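Local structure of peptidoglycan D,D-transpeptidase MrdA (Pseudomonas aeruginosa, 7KIS) at residues G512-V517 and A532-G537; A467-K472 and A504-V509; I79-P84 and H166-E171; V177-R182 and N292-G297; G420-L425 and Q456-Q461. The protein probably catalyses the cross-linking of the peptidoglycan cell wall as a penicillin-binding D,D-transpeptidase of the inner membrane, and is seen here with a diazabicyclooctane inhibitor bound. All coordinates share one frame; numbering follows the deposited sequence.

How the interactions relate
Interactions 1, 2 and 5 lie in the transpeptidase domain, interaction 3 in the dimerisation domain, and interaction 4 joins the two. Interactions 1 and 2 share helix 504-518, their centres about 13 Å apart, and meet where Met513 SD lies 3.6 Å from Leu469 CD1. Interaction 2 also shares helix 459-470 with interaction 5, which sits at the start of that helix. Interactions 3 and 4, centres about 10 Å apart, are joined by a probable hydrogen bond between Tyr167 N and Asn292 OD1 (3.0 Å). Of the five, interaction 1 lies beside the inhibitor pocket: the side chain of Val516 is about 7 Å from the bound inhibitor and about 9 Å from that of Ser327, the predicted acyl-ester serine.

Interaction 1: G512-V517 and A532-G537; sequences GMQQVV and AYLIAG
Met513 O takes two weak hydrogen bonds, one from Val516 N further along its own helix and one from Gly537 N across the contact at 3.1 Å. The second is bent, with an angle of 131° at the hydrogen, so the helix backbone is tied only lightly to the start of the strand. A further backbone approach adds to it: Gln514 CA directs its hydrogen at Ile535 O, 3.6 Å away and nearly straight at 158°. Side chains fill in around these links. Met513 CB lies 4.1 Å from Ala536 CB, while a bend at chi3 (70°) swings the methyl CE round to the backbone, 3.8 Å from Gly537 CA. Both methyls of Val516 lie against Gly537 O. Val517 CG2 meets Ile535 CG2 at 4.0 Å, the two branched chains crossing at a slant. Gln514, extended beyond CG, carries its amide outward, its CD coming 3.9 Å from CD1 of the exposed Leu534. The contact illustrates how the penicillin-binding fold seats a helix against an edge strand of its central sheet; the Lys-Ser-Gly motif of the active site follows directly after Gly537. On the sheet side, Ala536 is bonded through its backbone to Phe571 of strand 566-572. Ile535 rests on Lys600 and Met603 of helix 591-607, and Val516 reaches Ile381 of helix 377-382.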
# COMPACT_ATOMS: atom_id res chain seq x y z
N GLY A 512 9.70 -17.19 9.28
CA GLY A 512 9.05 -16.69 10.48
C GLY A 512 7.68 -16.12 10.18
O GLY A 512 6.70 -16.39 10.88
N MET A 513 7.59 -15.30 9.12
CA MET A 513 6.29 -14.85 8.63
C MET A 513 5.44 -16.02 8.17
O MET A 513 4.20 -15.97 8.26
CB MET A 513 6.47 -13.86 7.48
CG MET A 513 7.16 -12.56 7.87
SD MET A 513 7.32 -11.47 6.44
CE MET A 513 5.62 -11.00 6.17
N GLN A 514 6.07 -17.08 7.66
CA GLN A 514 5.32 -18.24 7.18
C GLN A 514 4.62 -18.96 8.33
O GLN A 514 3.48 -19.40 8.20
CB GLN A 514 6.25 -19.19 6.44
CG GLN A 514 5.57 -20.21 5.56
CD GLN A 514 6.55 -20.96 4.70
OE1 GLN A 514 6.57 -22.19 4.69
NE2 GLN A 514 7.39 -20.23 3.98
N GLN A 515 5.30 -19.09 9.48
CA GLN A 515 4.72 -19.75 10.64
C GLN A 515 3.70 -18.88 11.36
O GLN A 515 3.03 -19.37 12.28
CB GLN A 515 5.82 -20.19 11.61
CG GLN A 515 6.81 -21.17 11.00
CD GLN A 515 6.14 -22.45 10.53
OE1 GLN A 515 5.99 -22.68 9.33
NE2 GLN A 515 5.74 -23.30 11.47
N VAL A 516 3.58 -17.61 10.99
CA VAL A 516 2.53 -16.75 11.55
C VAL A 516 1.15 -17.32 11.23
O VAL A 516 0.24 -17.30 12.07
CB VAL A 516 2.69 -15.31 11.03
CG1 VAL A 516 1.50 -14.45 11.45
CG2 VAL A 516 3.99 -14.71 11.52
N VAL A 517 0.98 -17.86 10.03
CA VAL A 517 -0.33 -18.26 9.54
C VAL A 517 -0.49 -19.78 9.64
O VAL A 517 -1.60 -20.28 9.83
CB VAL A 517 -0.54 -17.78 8.09
CG1 VAL A 517 -1.93 -18.15 7.59
CG2 VAL A 517 -0.31 -16.28 7.99
N ALA A 532 -5.05 -23.25 0.88
CA ALA A 532 -4.52 -24.21 -0.08
C ALA A 532 -3.10 -23.87 -0.51
O ALA A 532 -2.55 -24.56 -1.37
CB ALA A 532 -5.43 -24.28 -1.31
N TYR A 533 -2.51 -22.82 0.06
CA TYR A 533 -1.17 -22.39 -0.29
C TYR A 533 -0.51 -21.80 0.94
O TYR A 533 -1.19 -21.35 1.87
CB TYR A 533 -1.19 -21.37 -1.44
CG TYR A 533 -2.20 -20.27 -1.24
CD1 TYR A 533 -3.48 -20.37 -1.77
CD2 TYR A 533 -1.88 -19.12 -0.53
CE1 TYR A 533 -4.41 -19.37 -1.60
CE2 TYR A 533 -2.81 -18.11 -0.34
CZ TYR A 533 -4.07 -18.24 -0.88
OH TYR A 533 -5.00 -17.25 -0.71
N LEU A 534 0.81 -21.79 0.94
CA LEU A 534 1.55 -21.24 2.07
C LEU A 534 1.49 -19.72 2.04
O LEU A 534 1.69 -19.10 0.99
CB LEU A 534 3.00 -21.73 2.05
CG LEU A 534 3.18 -23.21 2.37
CD1 LEU A 534 4.66 -23.57 2.44
CD2 LEU A 534 2.47 -23.58 3.66
N ILE A 535 1.21 -19.12 3.19
CA ILE A 535 1.10 -17.67 3.33
C ILE A 535 2.19 -17.21 4.29
O ILE A 535 2.25 -17.68 5.43
CB ILE A 535 -0.29 -17.24 3.82
CG1 ILE A 535 -1.37 -17.73 2.87
CG2 ILE A 535 -0.35 -15.73 4.00
CD1 ILE A 535 -2.74 -17.85 3.51
N ALA A 536 3.03 -16.30 3.83
CA ALA A 536 4.06 -15.69 4.67
C ALA A 536 3.58 -14.28 4.99
O ALA A 536 3.82 -13.33 4.24
CB ALA A 536 5.42 -15.70 3.99
N GLY A 537 2.89 -14.14 6.12
CA GLY A 537 2.30 -12.88 6.52
C GLY A 537 2.60 -12.57 7.98
O GLY A 537 3.31 -13.31 8.66

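Interaction 2: A467-K472 and A504-V509; sequences ALLANK and ANWDRV
The indole of Trp506 receives the backbone of Lys472 on one face, with Lys472 C 3.6 Å above the plane and over its centre, whereas Leu469 CD2 comes in at the edge, 3.8 Å from Trp506 CZ3. This is the C-terminal end of one helix set against the first turns of another: Lys472, just past the end of helix 459-470, has positive phi (59°), which turns the chain out of the helical path and lays its peptide across the ring of a residue on helix 504-518. The carbonyl follows the same face, Lys472 O lying 3.5 Å from Trp506 CE2. The aliphatic part of the lysine then runs past the indole in the opposite direction, and Lys472 CD packs 3.5 Å from Trp506 CB. Bends at chi2 and chi4 carry its ammonium on to the next residue of the helix, Asp507, with which it forms a salt bridge at the exposed surface. At the edge of the ring, near CZ3, the contact is apolar and buried: Leu469 CD2 also approaches Val509 CG1 at 4.4 Å, and Leu335 of helix 330-340 touches Leu469, Trp506 and Val509 alike. One group of atoms thus joins three helices of the transpeptidase domain, with a charged pair at its outer margin. That pair is a weak link, held through one carboxylate oxygen, with Lys472 NZ 3.1 Å from Asp507 OD1.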
# COMPACT_ATOMS: atom_id res chain seq x y z
N ALA A 467 5.85 -6.70 -0.63
CA ALA A 467 6.42 -7.15 -1.89
C ALA A 467 7.94 -7.23 -1.82
O ALA A 467 8.54 -8.09 -2.48
CB ALA A 467 5.99 -6.21 -3.02
N LEU A 468 8.56 -6.35 -1.04
CA LEU A 468 10.02 -6.38 -0.90
C LEU A 468 10.49 -7.65 -0.20
O LEU A 468 11.48 -8.26 -0.62
CB LEU A 468 10.48 -5.14 -0.13
CG LEU A 468 11.73 -4.42 -0.61
CD1 LEU A 468 11.82 -4.43 -2.13
CD2 LEU A 468 11.73 -3.00 -0.08
N LEU A 469 9.79 -8.06 0.85
CA LEU A 469 10.13 -9.32 1.51
C LEU A 469 9.89 -10.51 0.60
O LEU A 469 10.59 -11.53 0.70
CB LEU A 469 9.33 -9.47 2.81
CG LEU A 469 9.68 -8.47 3.91
CD1 LEU A 469 8.59 -8.41 4.96
CD2 LEU A 469 11.02 -8.82 4.53
N ALA A 470 8.90 -10.41 -0.30
CA ALA A 470 8.66 -11.46 -1.27
C ALA A 470 9.71 -11.46 -2.38
O ALA A 470 10.05 -12.52 -2.91
CB ALA A 470 7.26 -11.31 -1.86
N ASN A 471 10.23 -10.28 -2.74
CA ASN A 471 11.14 -10.13 -3.86
C ASN A 471 12.60 -10.33 -3.50
O ASN A 471 13.47 -10.13 -4.36
CB ASN A 471 10.96 -8.75 -4.50
CG ASN A 471 10.87 -8.80 -6.01
OD1 ASN A 471 10.75 -9.88 -6.59
ND2 ASN A 471 10.93 -7.64 -6.65
N LYS A 472 12.90 -10.69 -2.25
CA LYS A 472 14.27 -10.87 -1.77
C LYS A 472 15.11 -9.60 -1.92
O LYS A 472 16.32 -9.67 -2.13
CB LYS A 472 14.96 -12.04 -2.48
CG LYS A 472 14.20 -13.35 -2.43
CD LYS A 472 13.97 -13.80 -1.00
CE LYS A 472 13.41 -15.20 -0.95
NZ LYS A 472 14.27 -16.17 -1.68
N ALA A 504 20.61 -15.34 2.95
CA ALA A 504 19.74 -16.36 3.52
C ALA A 504 18.82 -15.82 4.60
O ALA A 504 17.87 -16.51 4.98
CB ALA A 504 20.58 -17.51 4.08
N ASN A 505 19.08 -14.61 5.11
CA ASN A 505 18.20 -14.02 6.12
C ASN A 505 16.81 -13.76 5.56
O ASN A 505 15.83 -13.76 6.31
CB ASN A 505 18.81 -12.73 6.66
CG ASN A 505 19.90 -12.98 7.68
OD1 ASN A 505 19.89 -13.99 8.38
ND2 ASN A 505 20.85 -12.05 7.77
N TRP A 506 16.70 -13.52 4.25
CA TRP A 506 15.39 -13.39 3.61
C TRP A 506 14.55 -14.64 3.87
O TRP A 506 13.39 -14.54 4.29
CB TRP A 506 15.55 -13.15 2.11
CG TRP A 506 16.18 -11.83 1.76
CD1 TRP A 506 17.45 -11.62 1.29
CD2 TRP A 506 15.57 -10.53 1.84
NE1 TRP A 506 17.66 -10.28 1.08
CE2 TRP A 506 16.52 -9.59 1.41
CE3 TRP A 506 14.31 -10.08 2.24
CZ2 TRP A 506 16.26 -8.22 1.37
CZ3 TRP A 506 14.05 -8.72 2.20
CH2 TRP A 506 15.02 -7.81 1.76
N ASP A 507 15.12 -15.82 3.60
CA ASP A 507 14.36 -17.06 3.76
C ASP A 507 14.05 -17.35 5.22
O ASP A 507 13.07 -18.04 5.52
CB ASP A 507 15.15 -18.23 3.16
CG ASP A 507 15.04 -18.30 1.64
OD1 ASP A 507 14.22 -17.55 1.07
OD2 ASP A 507 15.77 -19.10 1.03
N ARG A 508 14.86 -16.83 6.14
CA ARG A 508 14.61 -17.06 7.56
C ARG A 508 13.49 -16.17 8.10
O ARG A 508 12.64 -16.64 8.85
CB ARG A 508 15.90 -16.84 8.36
CG ARG A 508 16.97 -17.87 8.05
CD ARG A 508 18.09 -17.83 9.07
NE ARG A 508 19.25 -17.11 8.57
CZ ARG A 508 20.33 -17.69 8.07
NH1 ARG A 508 20.41 -19.01 8.00
NH2 ARG A 508 21.35 -16.95 7.64
N VAL A 509 13.48 -14.89 7.72
CA VAL A 509 12.39 -14.01 8.12
C VAL A 509 11.10 -14.42 7.42
O VAL A 509 10.02 -14.39 8.03
CB VAL A 509 12.76 -12.54 7.83
CG1 VAL A 509 11.52 -11.67 7.82
CG2 VAL A 509 13.76 -12.04 8.85

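Interaction 3: I79-P84 and H166-E171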
# COMPACT_ATOMS: atom_id res chain seq x y z
N ILE A 79 -12.21 1.13 -18.49
CA ILE A 79 -12.41 1.82 -17.22
C ILE A 79 -12.93 3.24 -17.46
O ILE A 79 -13.62 3.81 -16.61
CB ILE A 79 -11.11 1.83 -16.40
CG1 ILE A 79 -10.60 0.41 -16.21
CG2 ILE A 79 -11.32 2.48 -15.04
CD1 ILE A 79 -11.61 -0.53 -15.58
N ALA A 80 -12.60 3.82 -18.61
CA ALA A 80 -13.00 5.20 -18.90
C ALA A 80 -13.22 5.39 -20.39
O ALA A 80 -12.27 5.31 -21.18
CB ALA A 80 -11.95 6.18 -18.38
N ASP A 81 -14.47 5.64 -20.79
CA ASP A 81 -14.79 5.95 -22.18
C ASP A 81 -15.03 7.45 -22.34
O ASP A 81 -14.83 8.24 -21.42
CB ASP A 81 -16.04 5.20 -22.65
CG ASP A 81 -16.06 3.76 -22.25
OD1 ASP A 81 -14.99 3.23 -21.92
OD2 ASP A 81 -17.15 3.14 -22.28
N ASN A 82 -15.49 7.83 -23.52
CA ASN A 82 -15.97 9.17 -23.80
C ASN A 82 -17.35 9.03 -24.42
O ASN A 82 -17.54 8.24 -25.35
CB ASN A 82 -15.03 9.93 -24.73
CG ASN A 82 -13.63 10.06 -24.16
OD1 ASN A 82 -13.45 10.54 -23.04
ND2 ASN A 82 -12.63 9.63 -24.92
N ARG A 83 -18.32 9.78 -23.90
CA ARG A 83 -19.66 9.63 -24.45
C ARG A 83 -20.07 10.89 -25.19
O ARG A 83 -19.65 12.00 -24.82
CB ARG A 83 -20.68 9.32 -23.34
CG ARG A 83 -20.77 7.85 -22.96
CD ARG A 83 -21.07 6.97 -24.17
NE ARG A 83 -21.09 5.55 -23.82
CZ ARG A 83 -20.06 4.73 -23.98
NH1 ARG A 83 -18.91 5.18 -24.47
NH2 ARG A 83 -20.16 3.45 -23.63
N PRO A 84 -20.89 10.77 -26.23
CA PRO A 84 -21.28 11.95 -27.03
C PRO A 84 -22.37 12.76 -26.34
O PRO A 84 -23.43 12.23 -26.00
CB PRO A 84 -21.78 11.34 -28.35
CG PRO A 84 -21.37 9.89 -28.30
CD PRO A 84 -21.34 9.52 -26.86
N HIS A 166 -16.68 9.14 -19.28
CA HIS A 166 -17.59 8.18 -18.69
C HIS A 166 -16.80 7.10 -17.96
O HIS A 166 -15.80 6.60 -18.46
CB HIS A 166 -18.47 7.55 -19.79
CG HIS A 166 -19.35 6.44 -19.32
ND1 HIS A 166 -20.13 6.53 -18.19
CD2 HIS A 166 -19.59 5.21 -19.85
CE1 HIS A 166 -20.80 5.40 -18.03
NE2 HIS A 166 -20.50 4.59 -19.02
N TYR A 167 -17.27 6.76 -16.76
CA TYR A 167 -16.65 5.75 -15.91
C TYR A 167 -17.63 4.60 -15.75
O TYR A 167 -18.46 4.59 -14.83
CB TYR A 167 -16.25 6.35 -14.56
CG TYR A 167 -15.29 7.51 -14.68
CD1 TYR A 167 -13.98 7.31 -15.09
CD2 TYR A 167 -15.69 8.81 -14.39
CE1 TYR A 167 -13.10 8.37 -15.21
CE2 TYR A 167 -14.82 9.87 -14.50
CZ TYR A 167 -13.52 9.64 -14.91
OH TYR A 167 -12.64 10.70 -15.03
N PRO A 168 -17.56 3.59 -16.63
CA PRO A 168 -18.61 2.56 -16.65
C PRO A 168 -18.62 1.65 -15.44
O PRO A 168 -19.58 0.87 -15.29
CB PRO A 168 -18.30 1.77 -17.93
CG PRO A 168 -16.84 2.00 -18.16
CD PRO A 168 -16.56 3.39 -17.69
N LEU A 169 -17.61 1.70 -14.58
CA LEU A 169 -17.61 0.92 -13.35
C LEU A 169 -17.84 1.76 -12.11
O LEU A 169 -17.92 1.20 -11.01
CB LEU A 169 -16.29 0.14 -13.23
CG LEU A 169 -16.30 -1.18 -14.02
CD1 LEU A 169 -14.88 -1.68 -14.25
CD2 LEU A 169 -17.13 -2.23 -13.30
N LYS A 170 -17.93 3.08 -12.25
CA LYS A 170 -18.42 3.99 -11.21
C LYS A 170 -17.55 3.89 -9.97
O LYS A 170 -16.34 4.15 -10.06
CB LYS A 170 -19.91 3.71 -11.01
CG LYS A 170 -20.73 3.75 -12.29
CD LYS A 170 -22.18 3.35 -12.04
CE LYS A 170 -23.11 4.54 -12.21
NZ LYS A 170 -24.51 4.11 -12.48
N GLU A 171 -18.10 3.51 -8.81
CA GLU A 171 -17.41 3.68 -7.54
C GLU A 171 -16.22 2.75 -7.36
O GLU A 171 -15.38 3.00 -6.49
CB GLU A 171 -18.40 3.46 -6.39
CG GLU A 171 -18.91 2.03 -6.25
CD GLU A 171 -19.98 1.69 -7.26
OE1 GLU A 171 -20.16 0.48 -7.55
OE2 GLU A 171 -20.65 2.61 -7.77
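Asp81 and His166 are joined by backbone hydrogen bonds as an antiparallel hydrogen-bonded pair. Asp81 N donates to His166 O at 2.8 Å, and His166 N returns a bond to Asp81 O at 3.0 Å. The oxygen of His166 has a second approach from Ala80 CA, a C-H...O contact.

The polar side chains of Asp81, Arg83 and His166 gather on one face of the sheet. Asp81 and His166 point the same way, side by side, with the carboxylate and imidazole planes 73° apart. Arg83 crosses His166 at a slant, guanidinium and ring planes 49° apart: its CG packs 3.9 Å from His166 CB, and His166 CD2 lies over one face of the guanidinium, toward its rim. A weak salt bridge from Arg83 NH2 to Asp81 OD2 (3.3 Å) draws the arginine back along its own strand.

Apolar contacts form where the paired strands part. Ala80 CB lies 4.0 Å from Tyr167 CE1. The CB of Ile79 heads away from the other segment, but chi1 and chi2, both near -55°, bring CD1 back to 3.7 Å from Leu169 CD1 in the type I turn Tyr167-Lys170.

The pair belongs to a mixed sheet, in which strand 78-84 runs between edge strand 163-166 and strand 71-72, and which also takes in strands 247-249 and 481-484. At the start of the turn, Tyr167 packs on strand 179-182 and bonds through OH to Glu208.

Interaction 4: V177-R182 and N292-G297; sequences VGYVGR and NLFVTG
Tyr179 and Phe294 form an offset (parallel-displaced) stack, ring centroids 4.2 Å apart and planes only 13° from parallel: Phe294 CD2 lies over the centre of the tyrosine ring and Tyr179 CZ over that of the phenylalanine. The tyrosine is placed by a chi1 of 52°, which sets CG between the backbone N and the carbonyl carbon; Phe294 CB then lies near the CD1-CE1 bond, 3.5 Å from Tyr179 CD1. Next along the strand, Val180 and Val295 meet at a slant through their CG2 methyls, 3.9 Å apart. Their backbones are close as well, with Val295 CA directed at Val180 O in a C-H...O contact; no hydrogen bond crosses between the segments. At the exposed end Arg182, bent at chi2 and chi3, brings NE to 3.5 Å from Gly297 CA, with Thr296 O also near the plane at the guanidinium's edge. This is a worked case of two domains docking through stacked rings, methyls and C-H...O contacts: the dimerisation domain supplies strand 179-182 and the transpeptidase domain a loop. That loop leads into helix 300-307, whose Tyr303 and Leu306 touch Phe294. Tyr179 packs in turn on the partner strand 201-205, and Val295 on strand 163-166.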
# COMPACT_ATOMS: atom_id res chain seq x y z
N VAL A 177 -8.47 5.49 -10.18
CA VAL A 177 -8.39 6.28 -11.41
C VAL A 177 -8.60 7.76 -11.11
O VAL A 177 -7.96 8.62 -11.72
CB VAL A 177 -9.41 5.76 -12.44
CG1 VAL A 177 -9.43 6.66 -13.67
CG2 VAL A 177 -9.07 4.34 -12.84
N GLY A 178 -9.49 8.08 -10.18
CA GLY A 178 -9.86 9.45 -9.93
C GLY A 178 -10.99 9.87 -10.85
O GLY A 178 -11.80 9.03 -11.26
N TYR A 179 -11.06 11.15 -11.19
CA TYR A 179 -12.10 11.65 -12.08
C TYR A 179 -11.60 12.93 -12.74
O TYR A 179 -10.52 13.43 -12.43
CB TYR A 179 -13.41 11.87 -11.32
CG TYR A 179 -13.26 12.73 -10.09
CD1 TYR A 179 -13.26 14.12 -10.17
CD2 TYR A 179 -13.11 12.15 -8.83
CE1 TYR A 179 -13.11 14.90 -9.05
CE2 TYR A 179 -12.97 12.94 -7.70
CZ TYR A 179 -12.97 14.31 -7.81
OH TYR A 179 -12.82 15.09 -6.69
N VAL A 180 -12.42 13.46 -13.65
CA VAL A 180 -12.17 14.75 -14.28
C VAL A 180 -13.35 15.65 -13.96
O VAL A 180 -14.42 15.20 -13.55
CB VAL A 180 -11.96 14.63 -15.81
CG1 VAL A 180 -10.62 13.98 -16.11
CG2 VAL A 180 -13.09 13.84 -16.45
N GLY A 181 -13.14 16.95 -14.14
CA GLY A 181 -14.18 17.94 -13.90
C GLY A 181 -13.90 19.18 -14.72
O GLY A 181 -12.90 19.25 -15.44
N ARG A 182 -14.78 20.16 -14.60
CA ARG A 182 -14.60 21.39 -15.35
C ARG A 182 -13.33 22.10 -14.86
O ARG A 182 -12.84 21.86 -13.76
CB ARG A 182 -15.80 22.33 -15.18
CG ARG A 182 -17.15 21.70 -15.46
CD ARG A 182 -18.24 22.33 -14.59
NE ARG A 182 -18.02 22.09 -13.17
CZ ARG A 182 -17.45 22.96 -12.33
NH1 ARG A 182 -17.30 22.64 -11.05
NH2 ARG A 182 -17.05 24.14 -12.77
N ASN A 292 -18.69 9.81 -11.56
CA ASN A 292 -19.47 10.39 -12.64
C ASN A 292 -20.31 11.58 -12.20
O ASN A 292 -21.12 12.06 -13.00
CB ASN A 292 -20.38 9.33 -13.27
CG ASN A 292 -19.61 8.26 -14.01
OD1 ASN A 292 -19.01 8.53 -15.05
ND2 ASN A 292 -19.63 7.05 -13.48
N LEU A 293 -20.15 12.06 -10.97
CA LEU A 293 -20.87 13.24 -10.53
C LEU A 293 -20.04 14.51 -10.63
O LEU A 293 -20.62 15.60 -10.66
CB LEU A 293 -21.34 13.06 -9.08
CG LEU A 293 -22.01 11.73 -8.72
CD1 LEU A 293 -22.40 11.71 -7.25
CD2 LEU A 293 -23.22 11.48 -9.60
N PHE A 294 -18.72 14.41 -10.74
CA PHE A 294 -17.87 15.57 -10.90
C PHE A 294 -17.52 15.86 -12.36
O PHE A 294 -17.05 16.97 -12.65
CB PHE A 294 -16.56 15.40 -10.11
CG PHE A 294 -16.75 14.89 -8.70
CD1 PHE A 294 -16.78 15.77 -7.63
CD2 PHE A 294 -16.88 13.53 -8.45
CE1 PHE A 294 -16.95 15.31 -6.33
CE2 PHE A 294 -17.05 13.06 -7.16
CZ PHE A 294 -17.08 13.95 -6.10
N VAL A 295 -17.75 14.91 -13.26
CA VAL A 295 -17.35 15.09 -14.66
C VAL A 295 -18.12 16.25 -15.29
O VAL A 295 -17.57 17.02 -16.08
CB VAL A 295 -17.52 13.78 -15.45
CG1 VAL A 295 -18.97 13.32 -15.48
CG2 VAL A 295 -16.96 13.93 -16.85
N THR A 296 -19.40 16.39 -14.95
CA THR A 296 -20.24 17.44 -15.50
C THR A 296 -20.34 18.65 -14.59
O THR A 296 -20.79 19.71 -15.03
CB THR A 296 -21.65 16.91 -15.77
OG1 THR A 296 -22.02 16.00 -14.72
CG2 THR A 296 -21.70 16.17 -17.10
N GLY A 297 -19.94 18.49 -13.33
CA GLY A 297 -20.18 19.46 -12.29
C GLY A 297 -21.15 18.87 -11.29
O GLY A 297 -22.27 18.52 -11.65

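Interaction 5: G420-L425 and Q456-Q461; sequences GEADGL and QATPIQ
A capping box opens helix 459-470, and the glutamine that completes it also reaches across to the neighbouring loop 420-425. Thr458 is the N-cap: its OG1 accepts from Gln461 N at 3.3 Å, and the reciprocal bond runs from Thr458 N to Gln461 OE1 at 3.1 Å, nearly straight at 166°. The same OE1 takes a weak bond from the hydroxyl of Thr458, so three bonds in all link the two residues. With its oxygen held in this way, the amide turns NE2 to the loop, where it approaches Asp423 O, probably as a hydrogen bond, though the modelled distance is doubtfully short. Gln412 O is an acceptor for the same nitrogen. The example shows one side chain serving a helix start and a loop at once.

Ahead of the cap, Leu425 and Gln456 form a single antiparallel bridge. Leu425 N bonds to Gln456 O at 2.9 Å, and Gln456 N to Leu425 O at 2.8 Å, the latter on a lone pair in the carbonyl plane. Gly424, with phi of 80°, turns the loop into this pairing.

Apolar atoms close the other end. Ala422 CB rests 4.1 Å from Thr458 CG2. Glu421 crosses Ile460 at about a right angle, its CG 4.1 Å from Ile460 CG2, while its buried carboxylate is bonded by Val414 N and Ala415 N. Beside the bridge, Leu425 CB packs 3.8 Å from Gln456 CG.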
# COMPACT_ATOMS: atom_id res chain seq x y z
N GLY A 420 -0.48 12.52 -5.08
CA GLY A 420 -0.73 12.94 -3.72
C GLY A 420 -0.42 11.90 -2.67
O GLY A 420 -1.08 11.85 -1.63
N GLU A 421 0.58 11.06 -2.91
CA GLU A 421 0.97 10.06 -1.93
C GLU A 421 1.68 10.74 -0.76
O GLU A 421 2.66 11.46 -0.96
CB GLU A 421 1.88 9.01 -2.57
CG GLU A 421 1.88 7.66 -1.88
CD GLU A 421 3.04 6.78 -2.31
OE1 GLU A 421 3.60 6.07 -1.46
OE2 GLU A 421 3.39 6.81 -3.51
N ALA A 422 1.18 10.51 0.45
CA ALA A 422 1.80 11.09 1.63
C ALA A 422 3.13 10.42 1.90
O ALA A 422 3.28 9.21 1.71
CB ALA A 422 0.87 10.96 2.84
N ASP A 423 4.11 11.21 2.34
CA ASP A 423 5.45 10.67 2.52
C ASP A 423 5.49 9.65 3.65
O ASP A 423 6.22 8.65 3.55
CB ASP A 423 6.43 11.81 2.84
CG ASP A 423 6.91 12.53 1.60
OD1 ASP A 423 7.18 11.85 0.59
OD2 ASP A 423 7.03 13.77 1.64
N GLY A 424 4.68 9.83 4.68
CA GLY A 424 4.84 9.06 5.89
C GLY A 424 5.96 9.64 6.73
O GLY A 424 6.57 10.66 6.39
N LEU A 425 6.24 8.98 7.85
CA LEU A 425 7.30 9.45 8.74
C LEU A 425 8.07 8.25 9.28
O LEU A 425 7.48 7.35 9.87
CB LEU A 425 6.73 10.28 9.89
CG LEU A 425 7.77 10.83 10.87
CD1 LEU A 425 8.77 11.73 10.16
CD2 LEU A 425 7.09 11.58 12.00
N GLN A 456 4.90 6.95 10.96
CA GLN A 456 3.72 7.01 10.11
C GLN A 456 3.99 6.24 8.83
O GLN A 456 5.06 6.36 8.23
CB GLN A 456 3.36 8.46 9.78
CG GLN A 456 3.22 9.37 10.99
CD GLN A 456 1.81 9.88 11.18
OE1 GLN A 456 0.84 9.20 10.84
NE2 GLN A 456 1.69 11.08 11.73
N ALA A 457 3.00 5.45 8.40
CA ALA A 457 3.15 4.63 7.21
C ALA A 457 1.82 4.54 6.48
O ALA A 457 0.78 4.33 7.11
CB ALA A 457 3.66 3.23 7.57
N THR A 458 1.86 4.72 5.15
CA THR A 458 0.71 4.58 4.27
C THR A 458 0.51 3.12 3.87
O THR A 458 1.48 2.37 3.77
CB THR A 458 0.89 5.44 3.02
OG1 THR A 458 2.09 5.05 2.34
CG2 THR A 458 0.98 6.91 3.39
N PRO A 459 -0.74 2.71 3.64
CA PRO A 459 -0.99 1.30 3.27
C PRO A 459 -0.27 0.85 2.01
O PRO A 459 -0.17 -0.36 1.78
CB PRO A 459 -2.51 1.26 3.10
CG PRO A 459 -3.02 2.38 3.94
CD PRO A 459 -1.99 3.46 3.83
N ILE A 460 0.23 1.78 1.20
CA ILE A 460 1.03 1.38 0.04
C ILE A 460 2.48 1.19 0.45
O ILE A 460 3.16 0.28 -0.05
CB ILE A 460 0.88 2.42 -1.09
CG1 ILE A 460 1.87 2.14 -2.22
CG2 ILE A 460 1.06 3.84 -0.55
CD1 ILE A 460 1.59 0.85 -2.97
N GLN A 461 2.99 2.03 1.36
CA GLN A 461 4.31 1.80 1.93
C GLN A 461 4.39 0.44 2.61
O GLN A 461 5.43 -0.23 2.57
CB GLN A 461 4.65 2.91 2.92
CG GLN A 461 5.35 4.10 2.31
CD GLN A 461 5.42 5.28 3.25
OE1 GLN A 461 4.78 5.28 4.30
NE2 GLN A 461 6.20 6.29 2.89